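Local coordinates for vacuolar protein sorting-associated protein 29 (PDB 5XCJ) that probably works as a subunit of the retromer cargo-sorting machinery in protein transport, and binds metal ions within a metallophosphatase fold, at residues H117-K122 with I162-L167; L4-F9 with G133-A138; G78-G83 with D107-I112; T37-G42 with K60-E65. The protein carries 1 engineered substitution. One frame throughout, in Å; residues are numbered along the deposited sequence.

Interaction 1. Residues H117-K122 with I162-L167; sequences HKLETK and IYEYTL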
loop_
_atom_site.group_PDB
_atom_site.type_symbol
_atom_site.label_atom_id
_atom_site.label_comp_id
_atom_site.label_asym_id
_atom_site.label_seq_id
_atom_site.Cartn_x
_atom_site.Cartn_y
_atom_site.Cartn_z
ATOM N N HIS A 117 1.062 -2.182 -9.522
ATOM C CA HIS A 117 2.423 -2.643 -9.236
ATOM C C HIS A 117 3.468 -1.545 -9.463
ATOM O O HIS A 117 4.637 -1.819 -9.706
ATOM C CB HIS A 117 2.774 -3.929 -9.986
ATOM C CG HIS A 117 2.097 -5.145 -9.433
ATOM N ND1 HIS A 117 2.666 -6.397 -9.466
ATOM C CD2 HIS A 117 0.892 -5.297 -8.835
ATOM C CE1 HIS A 117 1.842 -7.267 -8.913
ATOM N NE2 HIS A 117 0.757 -6.626 -8.523
ATOM N N LYS A 118 3.024 -0.298 -9.379
ATOM C CA LYS A 118 3.907 0.843 -9.523
ATOM C C LYS A 118 3.622 1.811 -8.387
ATOM O O LYS A 118 2.507 2.295 -8.237
ATOM C CB LYS A 118 3.728 1.541 -10.865
ATOM C CG LYS A 118 4.810 2.566 -11.150
ATOM C CD LYS A 118 6.135 2.137 -10.539
ATOM C CE LYS A 118 7.313 2.481 -11.435
ATOM N NZ LYS A 118 8.183 1.305 -11.693
ATOM N N LEU A 119 4.632 2.074 -7.571
ATOM C CA LEU A 119 4.458 2.977 -6.454
ATOM C C LEU A 119 4.238 4.384 -6.977
ATOM O O LEU A 119 4.931 4.827 -7.878
ATOM C CB LEU A 119 5.689 2.949 -5.549
ATOM C CG LEU A 119 5.707 3.908 -4.364
ATOM C CD1 LEU A 119 6.554 3.341 -3.242
ATOM C CD2 LEU A 119 6.213 5.278 -4.772
ATOM N N GLU A 120 3.233 5.062 -6.444
ATOM C CA GLU A 120 2.969 6.434 -6.850
ATOM C C GLU A 120 2.350 7.259 -5.734
ATOM O O GLU A 120 1.503 6.777 -4.990
ATOM C CB GLU A 120 2.056 6.457 -8.080
ATOM C CG GLU A 120 1.879 7.828 -8.704
ATOM C CD GLU A 120 0.909 7.820 -9.868
ATOM O OE1 GLU A 120 1.357 7.697 -11.025
ATOM O OE2 GLU A 120 -0.306 7.921 -9.618
ATOM N N THR A 121 2.780 8.511 -5.633
ATOM C CA THR A 121 2.215 9.440 -4.676
ATOM C C THR A 121 1.667 10.607 -5.488
ATOM O O THR A 121 2.403 11.243 -6.218
ATOM C CB THR A 121 3.265 9.966 -3.692
ATOM O OG1 THR A 121 3.686 8.908 -2.831
ATOM C CG2 THR A 121 2.681 11.089 -2.866
ATOM N N LYS A 122 0.366 10.852 -5.397
ATOM C CA LYS A 122 -0.233 11.952 -6.137
ATOM C C LYS A 122 -1.270 12.732 -5.340
ATOM O O LYS A 122 -2.067 12.157 -4.615
ATOM C CB LYS A 122 -0.848 11.437 -7.436
ATOM C CG LYS A 122 -0.622 12.339 -8.631
ATOM C CD LYS A 122 -1.171 11.736 -9.914
ATOM C CE LYS A 122 -2.631 11.353 -9.776
ATOM N NZ LYS A 122 -3.078 10.465 -10.879
ATOM N N ILE A 162 5.232 11.327 3.331
ATOM C CA ILE A 162 5.339 10.041 2.673
ATOM C C ILE A 162 6.780 9.668 2.375
ATOM O O ILE A 162 7.498 10.417 1.732
ATOM C CB ILE A 162 4.576 10.033 1.331
ATOM C CG1 ILE A 162 3.069 10.081 1.564
ATOM C CG2 ILE A 162 4.967 8.829 0.497
ATOM C CD1 ILE A 162 2.361 11.126 0.733
ATOM N N TYR A 163 7.190 8.502 2.855
ATOM C CA TYR A 163 8.529 7.996 2.606
ATOM C C TYR A 163 8.393 6.867 1.593
ATOM O O TYR A 163 7.959 5.773 1.942
ATOM C CB TYR A 163 9.162 7.443 3.883
ATOM C CG TYR A 163 9.429 8.463 4.960
ATOM C CD1 TYR A 163 10.630 9.147 5.000
ATOM C CD2 TYR A 163 8.496 8.721 5.946
ATOM C CE1 TYR A 163 10.890 10.076 5.983
ATOM C CE2 TYR A 163 8.744 9.650 6.938
ATOM C CZ TYR A 163 9.945 10.322 6.951
ATOM O OH TYR A 163 10.210 11.248 7.926
ATOM N N GLU A 164 8.750 7.133 0.348
ATOM C CA GLU A 164 8.661 6.140 -0.715
ATOM C C GLU A 164 9.914 5.273 -0.798
ATOM O O GLU A 164 10.965 5.746 -1.206
ATOM C CB GLU A 164 8.447 6.817 -2.069
ATOM C CG GLU A 164 7.379 7.893 -2.116
ATOM C CD GLU A 164 7.283 8.529 -3.494
ATOM O OE1 GLU A 164 8.185 8.298 -4.312
ATOM O OE2 GLU A 164 6.309 9.253 -3.757
ATOM N N TYR A 165 9.794 4.003 -0.425
ATOM C CA TYR A 165 10.933 3.095 -0.475
ATOM C C TYR A 165 10.859 2.160 -1.674
ATOM O O TYR A 165 9.835 1.531 -1.903
ATOM C CB TYR A 165 11.038 2.258 0.807
ATOM C CG TYR A 165 11.448 3.045 2.029
ATOM C CD1 TYR A 165 12.783 3.239 2.345
ATOM C CD2 TYR A 165 10.497 3.608 2.861
ATOM C CE1 TYR A 165 13.158 3.966 3.455
ATOM C CE2 TYR A 165 10.858 4.331 3.973
ATOM C CZ TYR A 165 12.191 4.513 4.265
ATOM O OH TYR A 165 12.551 5.236 5.373
ATOM N N THR A 166 11.943 2.103 -2.440
ATOM C CA THR A 166 12.037 1.227 -3.598
ATOM C C THR A 166 13.394 0.530 -3.641
ATOM O O THR A 166 14.382 1.056 -3.153
ATOM C CB THR A 166 11.817 1.982 -4.919
ATOM O OG1 THR A 166 12.799 3.009 -5.066
ATOM C CG2 THR A 166 10.428 2.593 -4.959
ATOM N N LEU A 167 13.429 -0.665 -4.217
ATOM C CA LEU A 167 14.678 -1.391 -4.352
ATOM C C LEU A 167 15.024 -1.388 -5.831
ATOM O O LEU A 167 14.401 -2.082 -6.622
ATOM C CB LEU A 167 14.512 -2.824 -3.850
ATOM C CG LEU A 167 15.685 -3.796 -3.962
ATOM C CD1 LEU A 167 16.869 -3.327 -3.127
ATOM C CD2 LEU A 167 15.268 -5.196 -3.574
HETATM O O HOH W 1 5.530 8.886 -6.047
#
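Glu164 reaches across from strand 159-168 to Leu119 and Thr121, the first offering it a methyl group and the second a hydroxyl. Its CB lies 3.8 Å from Leu119 CD2. CG is 3.9 Å from both Leu119 CD2 and Thr121 OG1. CD then passes 3.7 Å from Leu119 CD2, so one leucine methyl follows the acid from CB to OE1, the two side chains crossing at a slant. At the tip the two oxygens part company: OE1 stays beside Leu119 CD2, while OE2 accepts a hydrogen bond of 2.8 Å from Thr121 OG1. That hydroxyl comes in on the anti side of the carboxylate, 27° out of its plane. A water is bound by Thr121 N at 2.8 Å; its link to Glu164 OE2 is too short to be trusted and remains doubtful.

Thr121 places its hydroxyl beside its own backbone N (chi1 -69°), which leaves CG2 anti to that N, facing Ile162. There Thr121 CG2 meets Ile162 CD1 tip to tip at 3.6 Å, an apolar contact beside the hydrogen bond. The other leucine branch, Leu119 CD1, approaches Tyr165 O at 4.0 Å.

The backbones stay apart, with Leu119 CA 7.8 Å from Glu164 CA, and the two segments run in nearly opposite directions. Thr121 and Ile162 both also touch Leu130 of strand 127-131. The contact thus joins, at the edge strand 120-124, the two sheets that pack face to face in the metallophosphatase fold.

Interaction 2. Residues L4-F9 with G133-A138; sequences LVIGDF and GSATGA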
loop_
_atom_site.group_PDB
_atom_site.type_symbol
_atom_site.label_atom_id
_atom_site.label_comp_id
_atom_site.label_asym_id
_atom_site.label_seq_id
_atom_site.Cartn_x
_atom_site.Cartn_y
_atom_site.Cartn_z
ATOM N N LEU A 4 2.536 1.839 7.918
ATOM C CA LEU A 4 3.230 1.137 6.860
ATOM C C LEU A 4 2.197 0.814 5.786
ATOM O O LEU A 4 1.193 0.185 6.077
ATOM C CB LEU A 4 3.856 -0.156 7.395
ATOM C CG LEU A 4 4.381 -1.187 6.396
ATOM C CD1 LEU A 4 5.554 -0.667 5.581
ATOM C CD2 LEU A 4 4.738 -2.493 7.085
ATOM N N VAL A 5 2.430 1.283 4.566
ATOM C CA VAL A 5 1.526 1.003 3.456
ATOM C C VAL A 5 2.246 0.009 2.548
ATOM O O VAL A 5 3.263 0.322 1.944
ATOM C CB VAL A 5 1.144 2.282 2.692
ATOM C CG1 VAL A 5 0.132 1.981 1.599
ATOM C CG2 VAL A 5 0.604 3.324 3.655
ATOM N N ILE A 6 1.701 -1.197 2.469
ATOM C CA ILE A 6 2.303 -2.288 1.706
ATOM C C ILE A 6 1.245 -3.177 1.047
ATOM O O ILE A 6 0.081 -3.121 1.419
ATOM C CB ILE A 6 3.189 -3.129 2.651
ATOM C CG1 ILE A 6 4.296 -3.876 1.902
ATOM C CG2 ILE A 6 2.329 -4.053 3.487
ATOM C CD1 ILE A 6 5.333 -4.494 2.813
ATOM N N GLY A 7 1.662 -3.981 0.071
ATOM C CA GLY A 7 0.754 -4.875 -0.624
ATOM C C GLY A 7 1.276 -5.510 -1.902
ATOM O O GLY A 7 2.446 -5.377 -2.245
ATOM N N ASP A 8 0.378 -6.199 -2.603
ATOM C CA ASP A 8 0.690 -6.861 -3.870
ATOM C C ASP A 8 1.866 -7.826 -3.770
ATOM O O ASP A 8 2.766 -7.819 -4.594
ATOM C CB ASP A 8 0.884 -5.848 -4.991
ATOM C CG ASP A 8 -0.429 -5.333 -5.531
ATOM O OD1 ASP A 8 -1.377 -6.128 -5.592
ATOM O OD2 ASP A 8 -0.512 -4.141 -5.874
ATOM N N PHE A 9 1.860 -8.616 -2.706
ATOM C CA PHE A 9 2.906 -9.597 -2.452
ATOM C C PHE A 9 3.015 -10.756 -3.436
ATOM O O PHE A 9 4.109 -11.157 -3.811
ATOM C CB PHE A 9 2.734 -10.202 -1.057
ATOM C CG PHE A 9 2.872 -9.218 0.059
ATOM C CD1 PHE A 9 4.121 -8.847 0.519
ATOM C CD2 PHE A 9 1.753 -8.671 0.657
ATOM C CE1 PHE A 9 4.249 -7.949 1.553
ATOM C CE2 PHE A 9 1.873 -7.767 1.689
ATOM C CZ PHE A 9 3.125 -7.408 2.137
ATOM N N GLY A 133 2.948 0.240 -4.496
ATOM C CA GLY A 133 3.547 -0.681 -5.443
ATOM C C GLY A 133 3.536 -2.098 -4.888
ATOM O O GLY A 133 2.827 -2.396 -3.937
ATOM N N SER A 134 4.327 -2.977 -5.482
ATOM C CA SER A 134 4.384 -4.342 -5.005
ATOM C C SER A 134 5.597 -4.474 -4.101
ATOM O O SER A 134 6.711 -4.137 -4.488
ATOM C CB SER A 134 4.480 -5.330 -6.164
ATOM O OG SER A 134 4.791 -6.622 -5.694
ATOM N N ALA A 135 5.373 -5.017 -2.914
ATOM C CA ALA A 135 6.422 -5.187 -1.915
ATOM C C ALA A 135 7.540 -6.082 -2.414
ATOM O O ALA A 135 8.696 -5.884 -2.077
ATOM C CB ALA A 135 5.842 -5.745 -0.626
ATOM N N THR A 136 7.176 -7.087 -3.191
ATOM C CA THR A 136 8.137 -8.033 -3.729
ATOM C C THR A 136 8.533 -7.753 -5.170
ATOM O O THR A 136 9.328 -8.478 -5.747
ATOM C CB THR A 136 7.554 -9.448 -3.668
ATOM O OG1 THR A 136 6.348 -9.487 -4.433
ATOM C CG2 THR A 136 7.246 -9.824 -2.235
ATOM N N GLY A 137 8.017 -6.671 -5.741
ATOM C CA GLY A 137 8.289 -6.371 -7.134
ATOM C C GLY A 137 7.774 -7.486 -8.034
ATOM O O GLY A 137 8.407 -7.871 -9.001
ATOM N N ALA A 138 6.577 -7.962 -7.707
ATOM C CA ALA A 138 5.919 -9.064 -8.412
ATOM C C ALA A 138 5.485 -8.730 -9.837
ATOM O O ALA A 138 5.264 -7.579 -10.178
ATOM C CB ALA A 138 4.739 -9.573 -7.604
HETATM O O HOH W 2 3.962 -2.569 -1.563
HETATM O O HOH W 3 0.134 -2.313 -3.983
#
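Three carbonyls in a row, Gly7 O, Asp8 O and Phe9 O, are taken by donors from Ser134, Ala135 and Thr136. Ala135 N meets Gly7 O at 3.0 Å almost head-on, with a C=O...N angle of 177°. The two hydroxyls come in off the carbonyl planes instead: Ser134 OG donates to Asp8 O at 2.6 Å, and Thr136 OG1 to Phe9 O at 2.9 Å, from a donor tilted 32° out of plane. Ser134 OG in turn accepts from Ala138 N at 3.0 Å, so this hydroxyl both donates and accepts. Thr136 OG1 stands between its backbone N and carbonyl carbon (chi1 60°), which aims it across the gap. A type I turn from Ser134 to Gly137 brings these donors together.

A weaker contact joins them, the CA-H of Ser134 pointing at Gly7 O. Separately, a water bridges the segments, 2.7 Å from both Asp8 OD2 and Gly133 O. The carboxylate of Asp8, a ligand in both zinc sites of this protein, which are empty here, is bonded beyond the loop to His86 and to the backbone of His115.

The apolar part centres on one methyl: Ala135 CB lies 3.5 Å from Ile6 CG1 and equally close to Phe9 CE1. Thr136 CG2 comes up to the edge of the Phe9 ring.

Strand 2-6 runs between strands 33-36 and 149-156. Just past its end, the turn after strand 127-131 closes on it, while Ile6 and Phe9 also rest against Leu49 and Thr45 of helix 43-52.

Interaction 3. Residues G78-G83 with D107-I112; sequences GNFKIG and DVDILI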
loop_
_atom_site.group_PDB
_atom_site.type_symbol
_atom_site.label_atom_id
_atom_site.label_comp_id
_atom_site.label_asym_id
_atom_site.label_seq_id
_atom_site.Cartn_x
_atom_site.Cartn_y
_atom_site.Cartn_z
ATOM N N GLY A 78 -5.029 10.589 12.678
ATOM C CA GLY A 78 -4.790 12.013 12.787
ATOM C C GLY A 78 -6.034 12.734 12.308
ATOM O O GLY A 78 -7.129 12.451 12.764
ATOM N N ASN A 79 -5.862 13.645 11.357
ATOM C CA ASN A 79 -6.976 14.394 10.776
ATOM C C ASN A 79 -7.402 13.824 9.422
ATOM O O ASN A 79 -8.174 14.447 8.705
ATOM C CB ASN A 79 -6.613 15.870 10.617
ATOM C CG ASN A 79 -6.737 16.647 11.913
ATOM O OD1 ASN A 79 -7.402 16.218 12.847
ATOM N ND2 ASN A 79 -6.086 17.798 11.967
ATOM N N PHE A 80 -6.899 12.643 9.089
ATOM C CA PHE A 80 -7.179 12.037 7.795
ATOM C C PHE A 80 -8.041 10.779 7.827
ATOM O O PHE A 80 -7.771 9.857 8.578
ATOM C CB PHE A 80 -5.864 11.668 7.107
ATOM C CG PHE A 80 -4.995 12.843 6.760
ATOM C CD1 PHE A 80 -5.157 13.504 5.563
ATOM C CD2 PHE A 80 -3.997 13.260 7.620
ATOM C CE1 PHE A 80 -4.353 14.575 5.236
ATOM C CE2 PHE A 80 -3.192 14.330 7.298
ATOM C CZ PHE A 80 -3.367 14.989 6.103
ATOM N N LYS A 81 -9.068 10.746 6.984
ATOM C CA LYS A 81 -9.904 9.565 6.856
ATOM C C LYS A 81 -9.231 8.824 5.708
ATOM O O LYS A 81 -9.045 9.387 4.635
ATOM C CB LYS A 81 -11.340 9.926 6.493
ATOM C CG LYS A 81 -12.242 10.205 7.679
ATOM C CD LYS A 81 -13.647 10.570 7.235
ATOM C CE LYS A 81 -14.325 9.405 6.540
ATOM N NZ LYS A 81 -15.789 9.604 6.418
ATOM N N ILE A 82 -8.851 7.576 5.942
ATOM C CA ILE A 82 -8.141 6.800 4.937
ATOM C C ILE A 82 -8.979 5.681 4.337
ATOM O O ILE A 82 -9.570 4.878 5.049
ATOM C CB ILE A 82 -6.839 6.205 5.519
ATOM C CG1 ILE A 82 -5.902 7.322 5.986
ATOM C CG2 ILE A 82 -6.144 5.316 4.504
ATOM C CD1 ILE A 82 -4.671 6.830 6.715
ATOM N N GLY A 83 -8.993 5.633 3.012
ATOM C CA GLY A 83 -9.729 4.627 2.276
ATOM C C GLY A 83 -8.751 3.627 1.705
ATOM O O GLY A 83 -7.722 3.991 1.149
ATOM N N ASP A 107 -15.715 8.759 0.802
ATOM C CA ASP A 107 -15.679 10.002 1.569
ATOM C C ASP A 107 -14.450 10.088 2.474
ATOM O O ASP A 107 -14.560 10.337 3.668
ATOM C CB ASP A 107 -16.951 10.212 2.378
ATOM C CG ASP A 107 -16.972 11.557 3.063
ATOM O OD1 ASP A 107 -16.341 12.486 2.534
ATOM O OD2 ASP A 107 -17.599 11.680 4.129
ATOM N N VAL A 108 -13.280 9.904 1.881
ATOM C CA VAL A 108 -12.034 9.918 2.626
ATOM C C VAL A 108 -11.032 10.902 2.053
ATOM O O VAL A 108 -11.074 11.232 0.877
ATOM C CB VAL A 108 -11.374 8.527 2.609
ATOM C CG1 VAL A 108 -12.253 7.506 3.310
ATOM C CG2 VAL A 108 -11.100 8.099 1.181
ATOM N N ASP A 109 -10.201 11.441 2.932
ATOM C CA ASP A 109 -9.126 12.352 2.557
ATOM C C ASP A 109 -8.010 11.664 1.766
ATOM O O ASP A 109 -7.398 12.251 0.883
ATOM C CB ASP A 109 -8.569 13.060 3.785
ATOM C CG ASP A 109 -9.655 13.607 4.674
ATOM O OD1 ASP A 109 -10.673 14.081 4.142
ATOM O OD2 ASP A 109 -9.491 13.555 5.901
ATOM N N ILE A 110 -7.728 10.420 2.139
ATOM C CA ILE A 110 -6.686 9.636 1.507
ATOM C C ILE A 110 -7.211 8.314 0.949
ATOM O O ILE A 110 -7.923 7.590 1.630
ATOM C CB ILE A 110 -5.555 9.317 2.506
ATOM C CG1 ILE A 110 -4.946 10.597 3.077
ATOM C CG2 ILE A 110 -4.480 8.466 1.853
ATOM C CD1 ILE A 110 -3.837 10.346 4.076
ATOM N N LEU A 111 -6.866 8.015 -0.296
ATOM C CA LEU A 111 -7.270 6.753 -0.898
ATOM C C LEU A 111 -6.038 5.929 -1.246
ATOM O O LEU A 111 -5.197 6.348 -2.031
ATOM C CB LEU A 111 -8.128 6.975 -2.146
ATOM C CG LEU A 111 -8.635 5.696 -2.813
ATOM C CD1 LEU A 111 -9.629 4.985 -1.918
ATOM C CD2 LEU A 111 -9.247 5.988 -4.175
ATOM N N ILE A 112 -5.958 4.739 -0.670
ATOM C CA ILE A 112 -4.843 3.844 -0.905
ATOM C C ILE A 112 -5.308 2.664 -1.743
ATOM O O ILE A 112 -6.280 2.000 -1.408
ATOM C CB ILE A 112 -4.241 3.323 0.412
ATOM C CG1 ILE A 112 -3.796 4.492 1.297
ATOM C CG2 ILE A 112 -3.091 2.378 0.136
ATOM C CD1 ILE A 112 -3.151 4.078 2.597
#
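Gly83 N makes a hydrogen bond of 2.6 Å to Ile110 O, and the CA-H of Ile82 adds a weak supplementary contact to that oxygen, 3.4 Å from its CA. This is the parallel pairing of a beta-alpha-beta unit, in which the chain leaves strand 80-85, passes through helix 96-106 and returns beside its start as strand 110-112. Ile110 N binds Lys81 O and Ile112 N binds Gly83 O, so the bonds step back and forth between the strands.

Ile82 and Ile110 lie side by side on one face, pointing the same way, with CG1 of the first 4.0 Å from CB of the second. Ile110 CD1 continues to Phe80 CD1 at 3.7 Å, and Ile82 CG2 leans across to Ile112 CD1. Leu111 is turned to the other face, where it meets Leu99 and Leu106 of the connecting helix. Val108 packs there too, its CG2 lying against the bare backbone of Gly83.

The starting end is held by charged residues. Lys81, bent at chi3 (65°), brings NZ to Asp107 OD2 in a salt bridge of 3.6 Å. With CG beside its own backbone N (chi1 -47°), Asp109 binds the second residue of strand 80-85: OD2 accepts from Lys81 N at 3.0 Å, met from above the carboxylate plane, 51° out of it.

Interaction 4. Residues T37-G42 with K60-E65; sequences TGNLCG and KGAFDE. Engineered in segment 60-65: Ala62 (natural residue Asp).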
loop_
_atom_site.group_PDB
_atom_site.type_symbol
_atom_site.label_atom_id
_atom_site.label_comp_id
_atom_site.label_asym_id
_atom_site.label_seq_id
_atom_site.Cartn_x
_atom_site.Cartn_y
_atom_site.Cartn_z
ATOM N N THR A 37 -2.811 -3.546 0.923
ATOM C CA THR A 37 -3.684 -3.575 -0.248
ATOM C C THR A 37 -4.199 -4.956 -0.663
ATOM O O THR A 37 -5.076 -5.051 -1.512
ATOM C CB THR A 37 -3.058 -2.866 -1.459
ATOM O OG1 THR A 37 -1.781 -3.435 -1.749
ATOM C CG2 THR A 37 -2.915 -1.377 -1.184
ATOM N N GLY A 38 -3.677 -6.019 -0.064
ATOM C CA GLY A 38 -4.115 -7.356 -0.439
ATOM C C GLY A 38 -3.093 -8.144 -1.239
ATOM O O GLY A 38 -1.929 -7.769 -1.292
ATOM N N ASN A 39 -3.561 -9.212 -1.885
ATOM C CA ASN A 39 -2.712 -10.096 -2.662
ATOM C C ASN A 39 -1.563 -10.692 -1.837
ATOM O O ASN A 39 -0.397 -10.580 -2.191
ATOM C CB ASN A 39 -2.215 -9.421 -3.939
ATOM C CG ASN A 39 -3.239 -9.487 -5.059
ATOM O OD1 ASN A 39 -4.317 -10.043 -4.886
ATOM N ND2 ASN A 39 -2.906 -8.916 -6.203
ATOM N N LEU A 40 -1.929 -11.293 -0.713
ATOM C CA LEU A 40 -0.978 -11.943 0.176
ATOM C C LEU A 40 -0.505 -13.284 -0.373
ATOM O O LEU A 40 -1.222 -13.950 -1.105
ATOM C CB LEU A 40 -1.597 -12.162 1.560
ATOM C CG LEU A 40 -2.227 -10.966 2.264
ATOM C CD1 LEU A 40 -2.852 -11.406 3.577
ATOM C CD2 LEU A 40 -1.197 -9.877 2.499
ATOM N N CYS A 41 0.726 -13.653 -0.051
ATOM C CA CYS A 41 1.260 -14.936 -0.469
ATOM C C CYS A 41 0.471 -16.056 0.211
ATOM O O CYS A 41 0.238 -17.115 -0.361
ATOM C CB CYS A 41 2.746 -15.046 -0.146
ATOM S SG CYS A 41 3.817 -14.101 -1.248
ATOM N N GLY A 42 0.039 -15.788 1.437
ATOM C CA GLY A 42 -0.692 -16.758 2.221
ATOM C C GLY A 42 -0.668 -16.360 3.678
ATOM O O GLY A 42 -0.585 -15.182 4.017
ATOM N N LYS A 60 -9.356 -7.313 0.438
ATOM C CA LYS A 60 -9.331 -8.434 -0.490
ATOM C C LYS A 60 -8.754 -8.074 -1.852
ATOM O O LYS A 60 -9.206 -7.158 -2.523
ATOM C CB LYS A 60 -10.727 -9.031 -0.662
ATOM C CG LYS A 60 -10.768 -10.157 -1.675
ATOM C CD LYS A 60 -12.142 -10.787 -1.774
ATOM C CE LYS A 60 -12.178 -11.851 -2.853
ATOM N NZ LYS A 60 -11.507 -11.415 -4.105
ATOM N N GLY A 61 -7.731 -8.821 -2.237
ATOM C CA GLY A 61 -7.055 -8.665 -3.504
ATOM C C GLY A 61 -7.708 -9.452 -4.622
ATOM O O GLY A 61 -8.710 -10.121 -4.417
ATOM N N ALA A 62 -7.146 -9.349 -5.814
ATOM C CA ALA A 62 -7.666 -10.084 -6.951
ATOM C C ALA A 62 -7.531 -11.588 -6.735
ATOM O O ALA A 62 -8.430 -12.341 -7.065
ATOM C CB ALA A 62 -6.966 -9.658 -8.232
ATOM N N PHE A 63 -6.395 -12.013 -6.193
ATOM C CA PHE A 63 -6.134 -13.431 -5.943
ATOM C C PHE A 63 -6.277 -13.911 -4.493
ATOM O O PHE A 63 -6.039 -15.077 -4.206
ATOM C CB PHE A 63 -4.753 -13.805 -6.471
ATOM C CG PHE A 63 -4.327 -13.005 -7.657
ATOM C CD1 PHE A 63 -4.927 -13.199 -8.882
ATOM C CD2 PHE A 63 -3.329 -12.056 -7.549
ATOM C CE1 PHE A 63 -4.538 -12.463 -9.985
ATOM C CE2 PHE A 63 -2.939 -11.319 -8.642
ATOM C CZ PHE A 63 -3.545 -11.520 -9.864
ATOM N N ASP A 64 -6.635 -13.014 -3.580
ATOM C CA ASP A 64 -6.770 -13.396 -2.179
ATOM C C ASP A 64 -7.911 -14.375 -1.929
ATOM O O ASP A 64 -9.001 -14.230 -2.472
ATOM C CB ASP A 64 -6.954 -12.166 -1.298
ATOM C CG ASP A 64 -5.647 -11.469 -0.994
ATOM O OD1 ASP A 64 -4.598 -12.144 -1.002
ATOM O OD2 ASP A 64 -5.681 -10.248 -0.742
ATOM N N GLU A 65 -7.626 -15.397 -1.137
ATOM C CA GLU A 65 -8.622 -16.386 -0.766
ATOM C C GLU A 65 -8.894 -16.398 0.741
ATOM O O GLU A 65 -9.707 -17.182 1.219
ATOM C CB GLU A 65 -8.202 -17.764 -1.247
#
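With chi1 at -80°, Asp64 tucks its carboxylate back beside its own backbone N and presents both oxygens to the backbone of Asn39 and Leu40. Asn39 bends likewise (chi1 -82°) and sends its amide the other way, over to 60-65. OD2 of Asp64 accepts from Asn39 N at 2.6 Å and from Gly61 N at 2.9 Å, both reaching it from the same face of the carboxylate. OD1 uses its syn lone pair for Leu40 N at 2.8 Å. Three amides thus hold this buried acid in place, which would be expected to stabilise its negative charge.

In return, Asn39 OD1 takes Phe63 N at 3.1 Å. Its ND2 sits 3.4 Å from Phe63 CE2, the amide and ring planes only 20° apart, and also makes a weak hydrogen bond to Asp8. The methyl of the engineered Ala62 covers one face of the Phe63 ring.

Asn39 and the natural aspartate at position 62 are zinc ligands of this protein, so Asp64, which holds the backbone of Asn39 and Gly61, probably acts as a second-shell residue. These ligand loops follow the ends of adjacent strands 33-36 and 55-58, as in calcineurin-like phosphoesterases.

How the interactions relate
Interactions 2, 3 and 4 are buried, while interaction 1 lies at the surface. Interaction 3 works within one sheet, by backbone pairing backed by isoleucines; interaction 1 joins that sheet to the other one through side chains. In interactions 2 and 4 loops meet loops or strand ends, and hydroxyls, an amide and a carboxylate replace regular pairing. Those two touch where Ile6 O and Gly38 O meet the backbone N of Thr37 and Asp8. His117 of interaction 1 reaches Ala138 O and packs on Asp8, so 1, 2 and 4 all converge on the metal site. Interaction 3 touches 2 and 4 by packing, through Ile112 on Val5 and Thr37, and does not touch 1.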